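Local coordinates for protein methanogen homoaconitase large subunit (Methanocaldococcus jannaschii, PDB 4KP2) that forms, with its small subunit, a [4Fe-4S] hydro-lyase that interconverts (R)-homocitrate and homoisocitrate by way of cis-homoaconitate, at residues T56-Y61 with A93-L98; I77-D82 with L100-R105. All coordinates share one frame; numbering follows the deposited sequence.

Contact 1 (T56-Y61 with A93-L98)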
loop_
_atom_site.group_PDB
_atom_site.type_symbol
_atom_site.label_atom_id
_atom_site.label_comp_id
_atom_site.label_asym_id
_atom_site.label_seq_id
_atom_site.Cartn_x
_atom_site.Cartn_y
_atom_site.Cartn_z
ATOM N N THR A 56 -17.855 -8.945 -1.123
ATOM C CA THR A 56 -19.027 -9.811 -1.201
ATOM C C THR A 56 -19.846 -9.851 0.091
ATOM O O THR A 56 -21.010 -10.252 0.077
ATOM C CB THR A 56 -18.642 -11.246 -1.611
ATOM O OG1 THR A 56 -17.622 -11.742 -0.735
ATOM C CG2 THR A 56 -18.129 -11.265 -3.042
ATOM N N THR A 57 -19.240 -9.438 1.200
ATOM C CA THR A 57 -19.958 -9.361 2.474
ATOM C C THR A 57 -21.162 -8.405 2.442
ATOM O O THR A 57 -22.252 -8.783 2.873
ATOM C CB THR A 57 -19.026 -9.013 3.664
ATOM O OG1 THR A 57 -17.979 -9.986 3.761
ATOM C CG2 THR A 57 -19.809 -8.986 4.970
ATOM N N PRO A 58 -20.981 -7.167 1.934
ATOM C CA PRO A 58 -22.154 -6.285 1.884
ATOM C C PRO A 58 -23.193 -6.781 0.887
ATOM O O PRO A 58 -24.385 -6.528 1.059
ATOM C CB PRO A 58 -21.572 -4.954 1.396
ATOM C CG PRO A 58 -20.118 -5.042 1.667
ATOM C CD PRO A 58 -19.767 -6.472 1.474
ATOM N N LEU A 59 -22.735 -7.476 -0.148
ATOM C CA LEU A 59 -23.626 -8.038 -1.153
ATOM C C LEU A 59 -24.438 -9.191 -0.572
ATOM O O LEU A 59 -25.611 -9.366 -0.905
ATOM C CB LEU A 59 -22.833 -8.513 -2.371
ATOM C CG LEU A 59 -22.590 -7.510 -3.503
ATOM C CD1 LEU A 59 -21.918 -6.242 -3.000
ATOM C CD2 LEU A 59 -21.759 -8.153 -4.605
ATOM N N ALA A 60 -23.808 -9.971 0.299
ATOM C CA ALA A 60 -24.470 -11.104 0.936
ATOM C C ALA A 60 -25.347 -10.646 2.095
ATOM O O ALA A 60 -26.372 -11.260 2.388
ATOM C CB ALA A 60 -23.443 -12.116 1.416
ATOM N N TYR A 61 -24.936 -9.565 2.751
ATOM C CA TYR A 61 -25.692 -9.010 3.867
ATOM C C TYR A 61 -26.993 -8.390 3.372
ATOM O O TYR A 61 -28.057 -8.629 3.942
ATOM C CB TYR A 61 -24.858 -7.963 4.608
ATOM C CG TYR A 61 -25.521 -7.405 5.850
ATOM C CD1 TYR A 61 -26.438 -8.159 6.574
ATOM C CD2 TYR A 61 -25.237 -6.119 6.292
ATOM C CE1 TYR A 61 -27.045 -7.651 7.705
ATOM C CE2 TYR A 61 -25.842 -5.602 7.423
ATOM C CZ TYR A 61 -26.744 -6.372 8.125
ATOM O OH TYR A 61 -27.348 -5.863 9.252
ATOM N N ALA A 93 -15.527 2.129 0.547
ATOM C CA ALA A 93 -15.555 2.513 1.952
ATOM C C ALA A 93 -16.951 2.316 2.532
ATOM O O ALA A 93 -17.103 1.948 3.698
ATOM C CB ALA A 93 -15.111 3.957 2.116
ATOM N N GLU A 94 -17.967 2.568 1.712
ATOM C CA GLU A 94 -19.351 2.371 2.125
ATOM C C GLU A 94 -19.643 0.888 2.315
ATOM O O GLU A 94 -20.392 0.505 3.214
ATOM C CB GLU A 94 -20.314 2.968 1.097
ATOM C CG GLU A 94 -20.335 4.490 1.055
ATOM C CD GLU A 94 -21.035 5.107 2.253
ATOM O OE1 GLU A 94 -21.652 4.357 3.039
ATOM O OE2 GLU A 94 -20.970 6.345 2.403
ATOM N N MET A 95 -19.051 0.061 1.459
ATOM C CA MET A 95 -19.217 -1.384 1.561
ATOM C C MET A 95 -18.625 -1.921 2.861
ATOM O O MET A 95 -19.272 -2.690 3.572
ATOM C CB MET A 95 -18.591 -2.092 0.357
ATOM C CG MET A 95 -19.433 -2.021 -0.909
ATOM S SD MET A 95 -18.857 -3.145 -2.195
ATOM C CE MET A 95 -17.184 -2.558 -2.441
ATOM N N GLN A 96 -17.402 -1.506 3.171
ATOM C CA GLN A 96 -16.736 -1.954 4.389
ATOM C C GLN A 96 -17.483 -1.495 5.636
ATOM O O GLN A 96 -17.464 -2.177 6.661
ATOM C CB GLN A 96 -15.285 -1.470 4.425
ATOM C CG GLN A 96 -14.400 -2.089 3.357
ATOM C CD GLN A 96 -12.943 -1.707 3.517
ATOM O OE1 GLN A 96 -12.546 -1.133 4.530
ATOM N NE2 GLN A 96 -12.135 -2.025 2.511
ATOM N N LYS A 97 -18.146 -0.347 5.541
ATOM C CA LYS A 97 -18.943 0.153 6.653
ATOM C C LYS A 97 -20.186 -0.713 6.833
ATOM O O LYS A 97 -20.645 -0.931 7.954
ATOM C CB LYS A 97 -19.340 1.613 6.429
ATOM C CG LYS A 97 -19.888 2.291 7.675
ATOM C CD LYS A 97 -20.277 3.736 7.409
ATOM C CE LYS A 97 -21.495 3.826 6.505
ATOM N NZ LYS A 97 -21.951 5.232 6.332
ATOM N N LEU A 98 -20.721 -1.206 5.720
ATOM C CA LEU A 98 -21.875 -2.096 5.752
ATOM C C LEU A 98 -21.479 -3.466 6.283
ATOM O O LEU A 98 -22.249 -4.119 6.985
ATOM C CB LEU A 98 -22.480 -2.236 4.355
ATOM C CG LEU A 98 -23.863 -1.617 4.153
ATOM C CD1 LEU A 98 -24.376 -1.913 2.753
ATOM C CD2 LEU A 98 -24.830 -2.134 5.203
#

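Contact 2 (I77-D82 with L100-R105)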
loop_
_atom_site.group_PDB
_atom_site.type_symbol
_atom_site.label_atom_id
_atom_site.label_comp_id
_atom_site.label_asym_id
_atom_site.label_seq_id
_atom_site.Cartn_x
_atom_site.Cartn_y
_atom_site.Cartn_z
ATOM N N ILE A 77 -18.907 -18.537 10.906
ATOM C CA ILE A 77 -18.813 -17.482 9.900
ATOM C C ILE A 77 -17.521 -16.680 10.038
ATOM O O ILE A 77 -17.145 -16.279 11.139
ATOM C CB ILE A 77 -20.016 -16.523 9.981
ATOM C CG1 ILE A 77 -21.324 -17.292 9.792
ATOM C CG2 ILE A 77 -19.898 -15.422 8.938
ATOM C CD1 ILE A 77 -22.559 -16.434 9.933
ATOM N N VAL A 78 -16.844 -16.453 8.917
ATOM C CA VAL A 78 -15.602 -15.687 8.908
ATOM C C VAL A 78 -15.678 -14.511 7.937
ATOM O O VAL A 78 -16.067 -14.673 6.781
ATOM C CB VAL A 78 -14.396 -16.575 8.533
ATOM C CG1 VAL A 78 -13.125 -15.741 8.437
ATOM C CG2 VAL A 78 -14.226 -17.701 9.544
ATOM N N VAL A 79 -15.308 -13.327 8.411
ATOM C CA VAL A 79 -15.271 -12.140 7.565
ATOM C C VAL A 79 -13.874 -11.527 7.560
ATOM O O VAL A 79 -13.298 -11.269 8.616
ATOM C CB VAL A 79 -16.290 -11.081 8.028
ATOM C CG1 VAL A 79 -16.209 -9.846 7.144
ATOM C CG2 VAL A 79 -17.695 -11.656 8.015
ATOM N N ALA A 80 -13.333 -11.297 6.367
ATOM C CA ALA A 80 -11.991 -10.740 6.236
ATOM C C ALA A 80 -11.888 -9.734 5.091
ATOM O O ALA A 80 -12.277 -10.022 3.959
ATOM C CB ALA A 80 -10.972 -11.854 6.056
ATOM N N PHE A 81 -11.361 -8.553 5.398
ATOM C CA PHE A 81 -11.168 -7.514 4.394
ATOM C C PHE A 81 -9.804 -7.678 3.739
ATOM O O PHE A 81 -8.784 -7.738 4.428
ATOM C CB PHE A 81 -11.272 -6.123 5.024
ATOM C CG PHE A 81 -12.616 -5.821 5.627
ATOM C CD1 PHE A 81 -13.721 -6.609 5.340
ATOM C CD2 PHE A 81 -12.777 -4.743 6.481
ATOM C CE1 PHE A 81 -14.953 -6.330 5.896
ATOM C CE2 PHE A 81 -14.008 -4.457 7.038
ATOM C CZ PHE A 81 -15.096 -5.251 6.746
ATOM N N ASP A 82 -9.780 -7.747 2.412
ATOM C CA ASP A 82 -8.528 -7.971 1.698
ATOM C C ASP A 82 -8.529 -7.394 0.285
ATOM O O ASP A 82 -7.492 -6.957 -0.213
ATOM C CB ASP A 82 -8.205 -9.466 1.650
ATOM C CG ASP A 82 -9.240 -10.260 0.876
ATOM O OD1 ASP A 82 -10.422 -9.856 0.869
ATOM O OD2 ASP A 82 -8.869 -11.290 0.275
ATOM N N LEU A 100 -19.151 -3.959 8.410
ATOM C CA LEU A 100 -18.949 -3.771 9.840
ATOM C C LEU A 100 -20.268 -3.882 10.595
ATOM O O LEU A 100 -20.297 -4.324 11.742
ATOM C CB LEU A 100 -18.283 -2.423 10.124
ATOM C CG LEU A 100 -16.789 -2.323 9.816
ATOM C CD1 LEU A 100 -16.277 -0.918 10.088
ATOM C CD2 LEU A 100 -16.016 -3.341 10.634
ATOM N N GLU A 101 -21.357 -3.478 9.946
ATOM C CA GLU A 101 -22.686 -3.606 10.533
ATOM C C GLU A 101 -23.027 -5.076 10.726
ATOM O O GLU A 101 -23.496 -5.482 11.789
ATOM C CB GLU A 101 -23.740 -2.950 9.642
ATOM C CG GLU A 101 -23.561 -1.457 9.450
ATOM C CD GLU A 101 -24.696 -0.836 8.658
ATOM O OE1 GLU A 101 -25.750 -1.492 8.514
ATOM O OE2 GLU A 101 -24.535 0.306 8.180
ATOM N N PHE A 102 -22.781 -5.864 9.683
ATOM C CA PHE A 102 -23.034 -7.300 9.700
ATOM C C PHE A 102 -22.293 -7.982 10.845
ATOM O O PHE A 102 -22.872 -8.779 11.584
ATOM C CB PHE A 102 -22.619 -7.915 8.361
ATOM C CG PHE A 102 -22.715 -9.413 8.322
ATOM C CD1 PHE A 102 -23.929 -10.035 8.089
ATOM C CD2 PHE A 102 -21.589 -10.198 8.509
ATOM C CE1 PHE A 102 -24.023 -11.410 8.050
ATOM C CE2 PHE A 102 -21.675 -11.577 8.472
ATOM C CZ PHE A 102 -22.894 -12.184 8.241
ATOM N N VAL A 103 -21.013 -7.659 10.985
ATOM C CA VAL A 103 -20.181 -8.230 12.037
ATOM C C VAL A 103 -20.652 -7.776 13.416
ATOM O O VAL A 103 -20.721 -8.571 14.354
ATOM C CB VAL A 103 -18.699 -7.849 11.848
ATOM C CG1 VAL A 103 -17.857 -8.381 12.997
ATOM C CG2 VAL A 103 -18.186 -8.376 10.520
ATOM N N LYS A 104 -20.983 -6.494 13.528
ATOM C CA LYS A 104 -21.426 -5.924 14.794
ATOM C C LYS A 104 -22.786 -6.481 15.200
ATOM O O LYS A 104 -23.016 -6.796 16.368
ATOM C CB LYS A 104 -21.501 -4.401 14.691
ATOM C CG LYS A 104 -21.406 -3.684 16.024
ATOM C CD LYS A 104 -20.005 -3.781 16.616
ATOM C CE LYS A 104 -19.037 -2.794 15.967
ATOM N NZ LYS A 104 -18.562 -3.216 14.618
ATOM N N ARG A 105 -23.683 -6.599 14.227
ATOM C CA ARG A 105 -25.040 -7.075 14.479
ATOM C C ARG A 105 -25.079 -8.535 14.918
ATOM O O ARG A 105 -25.635 -8.861 15.966
ATOM C CB ARG A 105 -25.912 -6.885 13.235
ATOM C CG ARG A 105 -27.246 -7.612 13.289
ATOM C CD ARG A 105 -28.127 -7.072 14.403
ATOM N NE ARG A 105 -29.290 -7.921 14.638
ATOM C CZ ARG A 105 -29.295 -8.966 15.458
ATOM N NH1 ARG A 105 -28.197 -9.295 16.125
ATOM N NH2 ARG A 105 -30.399 -9.687 15.614
#

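Contact 1 (T56-Y61 with A93-L98)
The first turn of the helix that starts at Thr-57 packs against the middle of helix 90-106, the two short axes passing 8.9 Å apart with 56° between their N-to-C directions, and Pro-58 and Leu-98 bring the backbones closest, their CA atoms 5.7 Å apart. Both helices belong to the alpha-beta-alpha sandwich of the aconitase family, each following a strand of the parallel sheet that contains strands 49-53 and 77-80. The interface between them is built on Pro-58, whose ring projects at the neighbouring helix and lies at about a right angle to the side chain of Met-95. Its CG reaches the backbone O of Met-95 at 3.1 Å and the CB of the same residue at 3.6 Å, so one ring carbon is set against both the polypeptide and the root of a side chain. One atom further round the ring, CB of Pro-58 meets CB of Leu-98 at 4.1 Å. Beyond CB, Met-95 leads across the proline and bends at its last torsion (chi3 -59°); its SD comes within 4.4 Å of CD1 of Leu-59, at the more exposed margin. On the face of helix 90-106 turned to the second subunit, Glu-94 and Lys-97 form a weak salt bridge, and both side chains are also hydrogen-bonded to the backbone of Glu-396 of that subunit. The other end of the contact belongs to Tyr-61. With CG anti to the backbone N (chi1 -176°), its ring swings across the end of Leu-98 at about a right angle, and CD2 of Tyr-61 lies 4.2 Å from CD2 of Leu-98 and 3.7 Å from the backbone O of Leu-98.

Contact 2 (I77-D82 with L100-R105)
Ile-77 opens the contact by directing its CG2 methyl at the edge of the Phe-102 ring, close to the ring plane, with CE2 of Phe-102 4.3 Å away. Two residues on, Val-79 projects from the same side of the strand and is the residue nearest to the helix backbone, its CA lying 7.7 Å from that of Val-103. CG2 of Val-79, set beside the backbone N, meets CE2 of Phe-102 at 4.0 Å, again near the ring plane. From the next position of the helix, CG2 of Val-103 sits against the whole branched end of Val-79, 4.1 Å from its CB and within 4.2 Å of both methyls, CG1 and CG2. The anti position of CG of Phe-102 relative to the backbone N (chi1 174°) carries the ring out from the helix toward the strand. Past the end of the strand, Phe-81 continues the row of inward-facing side chains, and CE2 of Phe-81 comes to 4.3 Å from CD2 of Leu-100. Phe-111 of the adjoining strand meets the Phe-81 ring edge-to-face and also touches Val-79, Leu-100 and Val-103, closing the apolar layer on that side. Phe-81 also marks the end of the layer nearer the cluster site: its side chain is about 9 Å from that of Cys-383, a predicted ligand of the [4Fe-4S] cluster. Strand and helix run at 145° to each other, 10.3 Å apart at their closest, the near-antiparallel packing of strand and helix within the beta-alpha-beta unit formed by strand 77-80, helix 90-106 and strand 111-112.

How the contacts relate
The centres of the two contacts lie about 9 Å apart, and both use helix 90-106: contact 1 takes residues 93-98 and contact 2 the following part, 100-105. Their segments alternate along the chain, since helix 57-67 comes first, then strand 77-80, then the shared helix. The helix thus packs laterally on its neighbour 57-67 while lying over the parallel sheet. The two contacts also touch directly: the rings of Tyr-61 and Phe-102 meet edge-to-face, and OG1 of Thr-57 is 3.8 Å from CG1 of Val-79. Contact 1 joins two helices within one helical layer, and contact 2 seats that layer on the sheet at strand 77-80, next to the edge strand 111-112.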